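Local coordinates for protein Atg5 (Kluyveromyces marxianus, PDB 3VQI) that takes part in autophagic vesicle formation and cytoplasm-to-vacuole transport, is required for nucleophagy, and forms the autophagy-essential conjugate with Atg12, at residues M42-Y47 and I243-D248; W85-G90 and F268-T273; F93-K98 and R203-N208. All coordinates share one frame; numbering follows the deposited sequence.

Contact 1 (M42-Y47 and I243-D248); sequences MLRDAY and IIQGID
R44 and D45 both reach out to the turn at Q245 and G246, but in different ways. R44 lays one face of its guanidinium against backbone, while D45 meets an amide. The R44 chain is extended from CG to NE, which carries the flat group to the bend of the hairpin. There R44 NH2 lies 3.1 Å from G246 CA, and R44 NH1 lies 3.3 Å from Q245 C. These are packing contacts over the guanidinium face. The charge of R44 is met by a salt bridge from NH2 to D94 OD1. The other oxygen of D94 makes a weak hydrogen bond to G246 N, so one carboxylate serves both sides of the contact. I244 to I247 form a type I' turn with Q245 and G246 at its centre. The backbone angles at G246 already call for glycine, and the lack of a beta-carbon also leaves room for R44 NH2.

The D45 and Q245 side chains cross at about a right angle. The Q245 chain is bent at its second torsion (chi2 -68°). Q245 NE2 donates to D45 OD2 at 2.9 Å, with an N-H...O angle of 152°. The bond arrives on the syn side of the carboxylate, 26° out of its plane. Q245 NE2 also bonds F262 O, and D45 OD1 takes the backbone N of I265. These second partners probably help hold both groups in place.

The contact joins the end of strand 37-43, in the UblA region, to the hairpin of strands 241-244 and 247-250 in UblB. Helix 255-262 packs against I244 and I247 of this hairpin.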
loop_
_atom_site.group_PDB
_atom_site.type_symbol
_atom_site.label_atom_id
_atom_site.label_comp_id
_atom_site.label_asym_id
_atom_site.label_seq_id
_atom_site.Cartn_x
_atom_site.Cartn_y
_atom_site.Cartn_z
ATOM N N MET A 42 -7.309 9.064 -3.951
ATOM C CA MET A 42 -6.055 8.618 -3.348
ATOM C C MET A 42 -5.193 7.900 -4.372
ATOM O O MET A 42 -5.699 7.211 -5.265
ATOM C CB MET A 42 -6.310 7.658 -2.191
ATOM C CG MET A 42 -6.917 8.276 -0.951
ATOM S SD MET A 42 -7.105 7.029 0.326
ATOM C CE MET A 42 -7.972 7.983 1.601
ATOM N N LEU A 43 -3.884 8.065 -4.250
ATOM C CA LEU A 43 -2.991 7.391 -5.162
ATOM C C LEU A 43 -2.900 5.937 -4.723
ATOM O O LEU A 43 -2.813 5.654 -3.534
ATOM C CB LEU A 43 -1.624 8.055 -5.128
ATOM C CG LEU A 43 -1.630 9.431 -5.795
ATOM C CD1 LEU A 43 -0.329 10.149 -5.501
ATOM C CD2 LEU A 43 -1.846 9.267 -7.294
ATOM N N ARG A 44 -2.950 5.017 -5.681
ATOM C CA ARG A 44 -2.868 3.602 -5.369
ATOM C C ARG A 44 -1.558 3.277 -4.684
ATOM O O ARG A 44 -1.519 2.513 -3.728
ATOM C CB ARG A 44 -3.014 2.765 -6.641
ATOM C CG ARG A 44 -4.464 2.479 -7.004
ATOM C CD ARG A 44 -4.631 1.757 -8.335
ATOM N NE ARG A 44 -5.842 0.950 -8.288
ATOM C CZ ARG A 44 -5.904 -0.251 -7.716
ATOM N NH1 ARG A 44 -4.813 -0.784 -7.168
ATOM N NH2 ARG A 44 -7.064 -0.889 -7.642
ATOM N N ASP A 45 -0.480 3.869 -5.171
ATOM C CA ASP A 45 0.817 3.624 -4.587
ATOM C C ASP A 45 1.224 4.764 -3.683
ATOM O O ASP A 45 2.136 5.536 -3.985
ATOM C CB ASP A 45 1.854 3.404 -5.681
ATOM C CG ASP A 45 2.303 1.964 -5.757
ATOM O OD1 ASP A 45 2.755 1.438 -4.721
ATOM O OD2 ASP A 45 2.202 1.356 -6.842
ATOM N N ALA A 46 0.520 4.852 -2.566
ATOM C CA ALA A 46 0.740 5.857 -1.541
ATOM C C ALA A 46 0.276 5.150 -0.283
ATOM O O ALA A 46 -0.137 3.994 -0.342
ATOM C CB ALA A 46 -0.125 7.071 -1.805
ATOM N N TYR A 47 0.332 5.832 0.852
ATOM C CA TYR A 47 -0.105 5.225 2.097
ATOM C C TYR A 47 -1.321 5.950 2.665
ATOM O O TYR A 47 -1.388 7.184 2.606
ATOM C CB TYR A 47 1.038 5.246 3.106
ATOM C CG TYR A 47 2.103 4.223 2.814
ATOM C CD1 TYR A 47 1.869 2.873 3.051
ATOM C CD2 TYR A 47 3.352 4.603 2.322
ATOM C CE1 TYR A 47 2.850 1.918 2.813
ATOM C CE2 TYR A 47 4.348 3.653 2.079
ATOM C CZ TYR A 47 4.088 2.310 2.330
ATOM O OH TYR A 47 5.054 1.366 2.116
ATOM N N ILE A 243 -5.548 -10.414 -8.837
ATOM C CA ILE A 243 -5.660 -8.957 -8.823
ATOM C C ILE A 243 -4.331 -8.299 -8.478
ATOM O O ILE A 243 -3.809 -8.469 -7.378
ATOM C CB ILE A 243 -6.715 -8.449 -7.829
ATOM C CG1 ILE A 243 -8.110 -8.926 -8.241
ATOM C CG2 ILE A 243 -6.692 -6.928 -7.805
ATOM C CD1 ILE A 243 -9.240 -8.296 -7.433
ATOM N N ILE A 244 -3.784 -7.559 -9.436
ATOM C CA ILE A 244 -2.521 -6.861 -9.250
ATOM C C ILE A 244 -2.695 -5.419 -9.683
ATOM O O ILE A 244 -3.239 -5.154 -10.752
ATOM C CB ILE A 244 -1.414 -7.474 -10.096
ATOM C CG1 ILE A 244 -1.205 -8.931 -9.692
ATOM C CG2 ILE A 244 -0.135 -6.675 -9.923
ATOM C CD1 ILE A 244 -0.179 -9.652 -10.533
ATOM N N GLN A 245 -2.242 -4.493 -8.845
ATOM C CA GLN A 245 -2.345 -3.073 -9.146
ATOM C C GLN A 245 -3.720 -2.666 -9.659
ATOM O O GLN A 245 -3.839 -1.731 -10.453
ATOM C CB GLN A 245 -1.273 -2.686 -10.161
ATOM C CG GLN A 245 0.109 -2.538 -9.561
ATOM C CD GLN A 245 0.194 -1.341 -8.637
ATOM O OE1 GLN A 245 -0.735 -0.529 -8.564
ATOM N NE2 GLN A 245 1.312 -1.215 -7.933
ATOM N N GLY A 246 -4.752 -3.376 -9.206
ATOM C CA GLY A 246 -6.114 -3.062 -9.605
ATOM C C GLY A 246 -6.580 -3.647 -10.928
ATOM O O GLY A 246 -7.651 -3.289 -11.436
ATOM N N ILE A 247 -5.788 -4.549 -11.496
ATOM C CA ILE A 247 -6.155 -5.157 -12.765
ATOM C C ILE A 247 -6.085 -6.679 -12.710
ATOM O O ILE A 247 -5.192 -7.255 -12.081
ATOM C CB ILE A 247 -5.257 -4.621 -13.913
ATOM C CG1 ILE A 247 -3.783 -4.867 -13.593
ATOM C CG2 ILE A 247 -5.489 -3.121 -14.102
ATOM C CD1 ILE A 247 -2.832 -4.089 -14.479
ATOM N N ASP A 248 -7.059 -7.320 -13.355
ATOM C CA ASP A 248 -7.134 -8.776 -13.404
ATOM C C ASP A 248 -6.051 -9.297 -14.339
ATOM O O ASP A 248 -6.072 -9.013 -15.531
ATOM C CB ASP A 248 -8.510 -9.230 -13.908
ATOM C CG ASP A 248 -9.649 -8.793 -12.994
ATOM O OD1 ASP A 248 -9.566 -9.032 -11.772
ATOM O OD2 ASP A 248 -10.638 -8.218 -13.498
#

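Contact 2 (W85-G90 and F268-T273); sequences WEYPCG and FLYLVT
Y87 and P88 meet Y270 where the UblA and UblB regions of Atg5, both of the ubiquitin clan, come together. Y270 belongs to strand 269-272, at one side of a UblB sheet. P88 takes the N-cap position of helix 89-96.

The aromatic contact is between two ring rims. The Y87 and Y270 planes stand at 84° with centroids 5.9 Å apart, and neither ring lies over the face of the other. The nearest carbons are Y87 CD2 and Y270 CE2, at 3.6 Å. Y87 also makes an edge-to-face pair with W205.

The aliphatic contact is slighter. P88 CG approaches Y270 CE1 at 4.3 Å, so the proline and Y87 meet the two different ortho carbons next to the Y270 hydroxyl. V91, further along the same helix, packs against Y270 as well.

No hydrogen bond passes between W85-G90 and F268-T273. The polar end of Y270 is satisfied by D266 OD1 and by R203 NH1. This gives its hydroxyl two polar partners within a mainly buried setting and probably fixes where the ring end lies. That same Y270 OH sits at the edge of the Y87 ring, in its plane, 3.5 Å from Y87 CD2.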
loop_
_atom_site.group_PDB
_atom_site.type_symbol
_atom_site.label_atom_id
_atom_site.label_comp_id
_atom_site.label_asym_id
_atom_site.label_seq_id
_atom_site.Cartn_x
_atom_site.Cartn_y
_atom_site.Cartn_z
ATOM N N TRP A 85 -3.161 -0.230 7.438
ATOM C CA TRP A 85 -2.572 0.815 6.621
ATOM C C TRP A 85 -1.071 0.838 6.280
ATOM O O TRP A 85 -0.627 1.737 5.564
ATOM C CB TRP A 85 -2.993 2.180 7.152
ATOM C CG TRP A 85 -2.801 2.404 8.592
ATOM C CD1 TRP A 85 -2.206 1.576 9.495
ATOM C CD2 TRP A 85 -3.238 3.549 9.317
ATOM N NE1 TRP A 85 -2.246 2.139 10.751
ATOM C CE2 TRP A 85 -2.877 3.352 10.668
ATOM C CE3 TRP A 85 -3.902 4.731 8.954
ATOM C CZ2 TRP A 85 -3.159 4.289 11.657
ATOM C CZ3 TRP A 85 -4.184 5.665 9.936
ATOM C CH2 TRP A 85 -3.812 5.438 11.274
ATOM N N GLU A 86 -0.303 -0.132 6.760
ATOM C CA GLU A 86 1.113 -0.190 6.424
ATOM C C GLU A 86 1.308 -0.780 5.020
ATOM O O GLU A 86 2.432 -1.048 4.596
ATOM C CB GLU A 86 1.915 -1.022 7.451
ATOM C CG GLU A 86 1.608 -2.504 7.491
ATOM C CD GLU A 86 0.416 -2.847 8.374
ATOM O OE1 GLU A 86 0.250 -4.048 8.688
ATOM O OE2 GLU A 86 -0.349 -1.928 8.752
ATOM N N TYR A 87 0.207 -1.000 4.306
ATOM C CA TYR A 87 0.279 -1.503 2.947
ATOM C C TYR A 87 -0.235 -0.400 2.044
ATOM O O TYR A 87 -1.082 0.395 2.446
ATOM C CB TYR A 87 -0.578 -2.758 2.776
ATOM C CG TYR A 87 -0.051 -3.940 3.543
ATOM C CD1 TYR A 87 -0.630 -4.331 4.753
ATOM C CD2 TYR A 87 1.067 -4.639 3.088
ATOM C CE1 TYR A 87 -0.106 -5.391 5.499
ATOM C CE2 TYR A 87 1.606 -5.698 3.824
ATOM C CZ TYR A 87 1.013 -6.063 5.026
ATOM O OH TYR A 87 1.550 -7.092 5.750
ATOM N N PRO A 88 0.284 -0.313 0.814
ATOM C CA PRO A 88 -0.233 0.763 -0.038
ATOM C C PRO A 88 -1.745 0.709 -0.229
ATOM O O PRO A 88 -2.346 -0.370 -0.194
ATOM C CB PRO A 88 0.544 0.587 -1.348
ATOM C CG PRO A 88 1.178 -0.807 -1.236
ATOM C CD PRO A 88 1.469 -0.951 0.214
ATOM N N CYS A 89 -2.344 1.883 -0.418
ATOM C CA CYS A 89 -3.782 2.026 -0.629
ATOM C C CYS A 89 -4.319 1.076 -1.693
ATOM O O CYS A 89 -5.252 0.320 -1.458
ATOM C CB CYS A 89 -4.113 3.461 -1.052
ATOM S SG CYS A 89 -3.605 4.722 0.134
ATOM N N GLY A 90 -3.729 1.135 -2.875
ATOM C CA GLY A 90 -4.182 0.283 -3.956
ATOM C C GLY A 90 -4.252 -1.181 -3.579
ATOM O O GLY A 90 -5.188 -1.893 -3.960
ATOM N N PHE A 268 7.465 -4.487 -3.305
ATOM C CA PHE A 268 6.878 -5.797 -3.434
ATOM C C PHE A 268 5.764 -5.815 -4.451
ATOM O O PHE A 268 5.078 -4.822 -4.673
ATOM C CB PHE A 268 6.346 -6.284 -2.088
ATOM C CG PHE A 268 7.416 -6.663 -1.107
ATOM C CD1 PHE A 268 8.163 -5.688 -0.456
ATOM C CD2 PHE A 268 7.661 -8.009 -0.808
ATOM C CE1 PHE A 268 9.142 -6.044 0.485
ATOM C CE2 PHE A 268 8.639 -8.375 0.134
ATOM C CZ PHE A 268 9.377 -7.387 0.780
ATOM N N LEU A 269 5.614 -6.965 -5.086
ATOM C CA LEU A 269 4.565 -7.189 -6.066
ATOM C C LEU A 269 3.475 -7.880 -5.258
ATOM O O LEU A 269 3.706 -8.945 -4.687
ATOM C CB LEU A 269 5.071 -8.121 -7.162
ATOM C CG LEU A 269 4.053 -8.799 -8.076
ATOM C CD1 LEU A 269 3.296 -7.794 -8.956
ATOM C CD2 LEU A 269 4.839 -9.789 -8.906
ATOM N N TYR A 270 2.300 -7.274 -5.187
ATOM C CA TYR A 270 1.218 -7.862 -4.419
ATOM C C TYR A 270 0.173 -8.550 -5.271
ATOM O O TYR A 270 -0.383 -7.968 -6.202
ATOM C CB TYR A 270 0.514 -6.803 -3.557
ATOM C CG TYR A 270 1.343 -6.246 -2.428
ATOM C CD1 TYR A 270 2.267 -5.225 -2.650
ATOM C CD2 TYR A 270 1.197 -6.733 -1.131
ATOM C CE1 TYR A 270 3.018 -4.702 -1.602
ATOM C CE2 TYR A 270 1.946 -6.222 -0.081
ATOM C CZ TYR A 270 2.855 -5.205 -0.321
ATOM O OH TYR A 270 3.613 -4.708 0.719
ATOM N N LEU A 271 -0.099 -9.799 -4.932
ATOM C CA LEU A 271 -1.117 -10.555 -5.630
ATOM C C LEU A 271 -2.293 -10.745 -4.686
ATOM O O LEU A 271 -2.117 -11.160 -3.538
ATOM C CB LEU A 271 -0.587 -11.924 -6.040
ATOM C CG LEU A 271 0.084 -12.069 -7.404
ATOM C CD1 LEU A 271 1.351 -11.227 -7.459
ATOM C CD2 LEU A 271 0.394 -13.547 -7.639
ATOM N N VAL A 272 -3.484 -10.415 -5.160
ATOM C CA VAL A 272 -4.690 -10.607 -4.374
ATOM C C VAL A 272 -5.477 -11.730 -5.049
ATOM O O VAL A 272 -5.948 -11.586 -6.179
ATOM C CB VAL A 272 -5.538 -9.333 -4.325
ATOM C CG1 VAL A 272 -6.949 -9.658 -3.858
ATOM C CG2 VAL A 272 -4.898 -8.342 -3.370
ATOM N N THR A 273 -5.590 -12.855 -4.352
ATOM C CA THR A 273 -6.305 -14.022 -4.856
ATOM C C THR A 273 -7.817 -13.829 -4.890
ATOM O O THR A 273 -8.375 -13.007 -4.156
ATOM C CB THR A 273 -6.022 -15.250 -3.988
ATOM O OG1 THR A 273 -6.276 -14.917 -2.615
ATOM C CG2 THR A 273 -4.578 -15.705 -4.155
#

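Contact 3 (F93-K98 and R203-N208); sequences FDLLNK and RVWTSN
L95 lays a methyl group over one face of the W205 indole, and this is the tight part of the contact. L95 CD2 stands 3.5 Å from the centroid of the W205 six-membered ring, only 13° off the normal. It is a CH-pi contact made squarely over the face. The other methyl, L95 CD1, drops to the root of the side chain, 3.5 Å from W205 CB. With L95 CG anti to the backbone N (chi1 173°), the branch point is carried toward the strand. The second torsion (chi2 76°) then sets one methyl over the ring and the other beside CB. The two side chains cross at about a right angle. V272 packs against both residues.

The chain beyond W205 is looser. T206 approaches only through its backbone, with T206 O 4.4 Å from L95 CD1. The beta-carbons of T206, S207 and N208 point away from F93-K98, and S207 and N208 are exposed. T206 OG1 is bonded within its own loop: it donates to N208 OD1 at 2.7 Å, from well above the carbonyl plane, and receives the backbone N of A210.

With an alanine here instead of W205, both L95 methyls would probably lose their platform and a gap would open between helix 89-96 and strand 202-205. The strand itself is tied to its neighbour by backbone bonds such as that of W205 with L271. No hydrogen bond crosses from F93-K98 to R203-N208. Here the helix is therefore held to the middle strand of the small UblB sheet by shape and dispersion.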
loop_
_atom_site.group_PDB
_atom_site.type_symbol
_atom_site.label_atom_id
_atom_site.label_comp_id
_atom_site.label_asym_id
_atom_site.label_seq_id
_atom_site.Cartn_x
_atom_site.Cartn_y
_atom_site.Cartn_z
ATOM N N PHE A 93 -7.194 -1.620 -1.286
ATOM C CA PHE A 93 -8.400 -1.478 -2.094
ATOM C C PHE A 93 -8.664 -2.797 -2.836
ATOM O O PHE A 93 -9.782 -3.316 -2.833
ATOM C CB PHE A 93 -8.219 -0.355 -3.113
ATOM C CG PHE A 93 -9.395 -0.164 -4.016
ATOM C CD1 PHE A 93 -10.504 0.559 -3.592
ATOM C CD2 PHE A 93 -9.407 -0.728 -5.287
ATOM C CE1 PHE A 93 -11.615 0.721 -4.418
ATOM C CE2 PHE A 93 -10.511 -0.572 -6.126
ATOM C CZ PHE A 93 -11.619 0.154 -5.690
ATOM N N ASP A 94 -7.627 -3.327 -3.475
ATOM C CA ASP A 94 -7.752 -4.573 -4.213
ATOM C C ASP A 94 -8.167 -5.718 -3.303
ATOM O O ASP A 94 -8.919 -6.589 -3.699
ATOM C CB ASP A 94 -6.419 -4.943 -4.882
ATOM C CG ASP A 94 -6.075 -4.041 -6.054
ATOM O OD1 ASP A 94 -6.944 -3.251 -6.479
ATOM O OD2 ASP A 94 -4.935 -4.132 -6.557
ATOM N N LEU A 95 -7.672 -5.695 -2.075
ATOM C CA LEU A 95 -7.935 -6.747 -1.113
ATOM C C LEU A 95 -9.278 -6.706 -0.389
ATOM O O LEU A 95 -9.889 -7.751 -0.175
ATOM C CB LEU A 95 -6.817 -6.757 -0.066
ATOM C CG LEU A 95 -6.981 -7.679 1.148
ATOM C CD1 LEU A 95 -6.709 -9.103 0.729
ATOM C CD2 LEU A 95 -6.013 -7.278 2.252
ATOM N N LEU A 96 -9.742 -5.513 -0.024
ATOM C CA LEU A 96 -10.969 -5.393 0.751
ATOM C C LEU A 96 -12.256 -4.940 0.066
ATOM O O LEU A 96 -13.350 -5.337 0.487
ATOM C CB LEU A 96 -10.720 -4.470 1.947
ATOM C CG LEU A 96 -9.455 -4.723 2.770
ATOM C CD1 LEU A 96 -9.165 -3.486 3.601
ATOM C CD2 LEU A 96 -9.594 -5.968 3.637
ATOM N N ASN A 97 -12.151 -4.132 -0.980
ATOM C CA ASN A 97 -13.362 -3.622 -1.621
ATOM C C ASN A 97 -14.300 -4.613 -2.304
ATOM O O ASN A 97 -13.869 -5.622 -2.869
ATOM C CB ASN A 97 -13.009 -2.523 -2.616
ATOM C CG ASN A 97 -14.235 -1.785 -3.103
ATOM O OD1 ASN A 97 -14.906 -1.091 -2.329
ATOM N ND2 ASN A 97 -14.548 -1.940 -4.390
ATOM N N LYS A 98 -15.595 -4.298 -2.261
ATOM C CA LYS A 98 -16.621 -5.142 -2.869
ATOM C C LYS A 98 -16.455 -5.194 -4.386
ATOM O O LYS A 98 -16.247 -6.264 -4.962
ATOM C CB LYS A 98 -18.007 -4.615 -2.510
ATOM N N ARG A 203 4.367 -10.930 -2.379
ATOM C CA ARG A 203 3.469 -11.099 -1.249
ATOM C C ARG A 203 2.103 -11.430 -1.790
ATOM O O ARG A 203 1.593 -10.744 -2.679
ATOM C CB ARG A 203 3.434 -9.829 -0.401
ATOM C CG ARG A 203 4.659 -9.691 0.483
ATOM C CD ARG A 203 4.714 -8.352 1.181
ATOM N NE ARG A 203 5.864 -8.284 2.072
ATOM C CZ ARG A 203 6.243 -7.187 2.714
ATOM N NH1 ARG A 203 5.562 -6.058 2.560
ATOM N NH2 ARG A 203 7.294 -7.226 3.518
ATOM N N VAL A 204 1.522 -12.502 -1.264
ATOM C CA VAL A 204 0.212 -12.942 -1.714
ATOM C C VAL A 204 -0.812 -12.836 -0.595
ATOM O O VAL A 204 -0.506 -13.134 0.560
ATOM C CB VAL A 204 0.263 -14.408 -2.196
ATOM C CG1 VAL A 204 -1.049 -14.782 -2.867
ATOM C CG2 VAL A 204 1.434 -14.605 -3.146
ATOM N N TRP A 205 -2.020 -12.399 -0.941
ATOM C CA TRP A 205 -3.095 -12.270 0.038
ATOM C C TRP A 205 -4.047 -13.429 -0.141
ATOM O O TRP A 205 -4.433 -13.752 -1.265
ATOM C CB TRP A 205 -3.879 -10.968 -0.141
ATOM C CG TRP A 205 -3.138 -9.739 0.275
ATOM C CD1 TRP A 205 -2.449 -8.881 -0.536
ATOM C CD2 TRP A 205 -3.018 -9.216 1.608
ATOM N NE1 TRP A 205 -1.914 -7.854 0.205
ATOM C CE2 TRP A 205 -2.247 -8.031 1.521
ATOM C CE3 TRP A 205 -3.486 -9.630 2.864
ATOM C CZ2 TRP A 205 -1.939 -7.256 2.649
ATOM C CZ3 TRP A 205 -3.179 -8.859 3.980
ATOM C CH2 TRP A 205 -2.412 -7.683 3.863
ATOM N N THR A 206 -4.414 -14.057 0.972
ATOM C CA THR A 206 -5.338 -15.182 0.959
ATOM C C THR A 206 -6.772 -14.675 0.937
ATOM O O THR A 206 -7.017 -13.466 0.912
ATOM C CB THR A 206 -5.168 -16.044 2.201
ATOM O OG1 THR A 206 -5.387 -15.241 3.372
ATOM C CG2 THR A 206 -3.775 -16.630 2.240
ATOM N N SER A 207 -7.721 -15.603 0.954
ATOM C CA SER A 207 -9.129 -15.235 0.941
ATOM C C SER A 207 -9.529 -14.709 2.308
ATOM O O SER A 207 -10.492 -13.942 2.425
ATOM C CB SER A 207 -9.983 -16.441 0.567
ATOM N N ASN A 208 -8.786 -15.111 3.343
ATOM C CA ASN A 208 -9.094 -14.669 4.697
ATOM C C ASN A 208 -8.286 -13.460 5.165
ATOM O O ASN A 208 -8.206 -13.168 6.357
ATOM C CB ASN A 208 -8.975 -15.838 5.693
ATOM C CG ASN A 208 -7.556 -16.335 5.869
ATOM O OD1 ASN A 208 -6.921 -16.792 4.918
ATOM N ND2 ASN A 208 -7.052 -16.254 7.099
#

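In the fold
All three contacts join UblA to UblB sequence. Contacts 2 and 3 are buried and both use helix 89-96. The residues leading into it pack on strand 269-272 and its end packs on strand 202-205, neighbours in one sheet. Both are apolar or aromatic in character. Contact 1 is only partly buried and relies on a carboxylate-amide bond and on guanidinium-backbone packing around a hairpin turn. The three are also tied directly. D94 ties contact 3 to contact 1. The backbone O of R44 probably bonds G90 N, joining contact 1 to contact 2. T273 OG1 hydrogen-bonds W205 O between contacts 2 and 3.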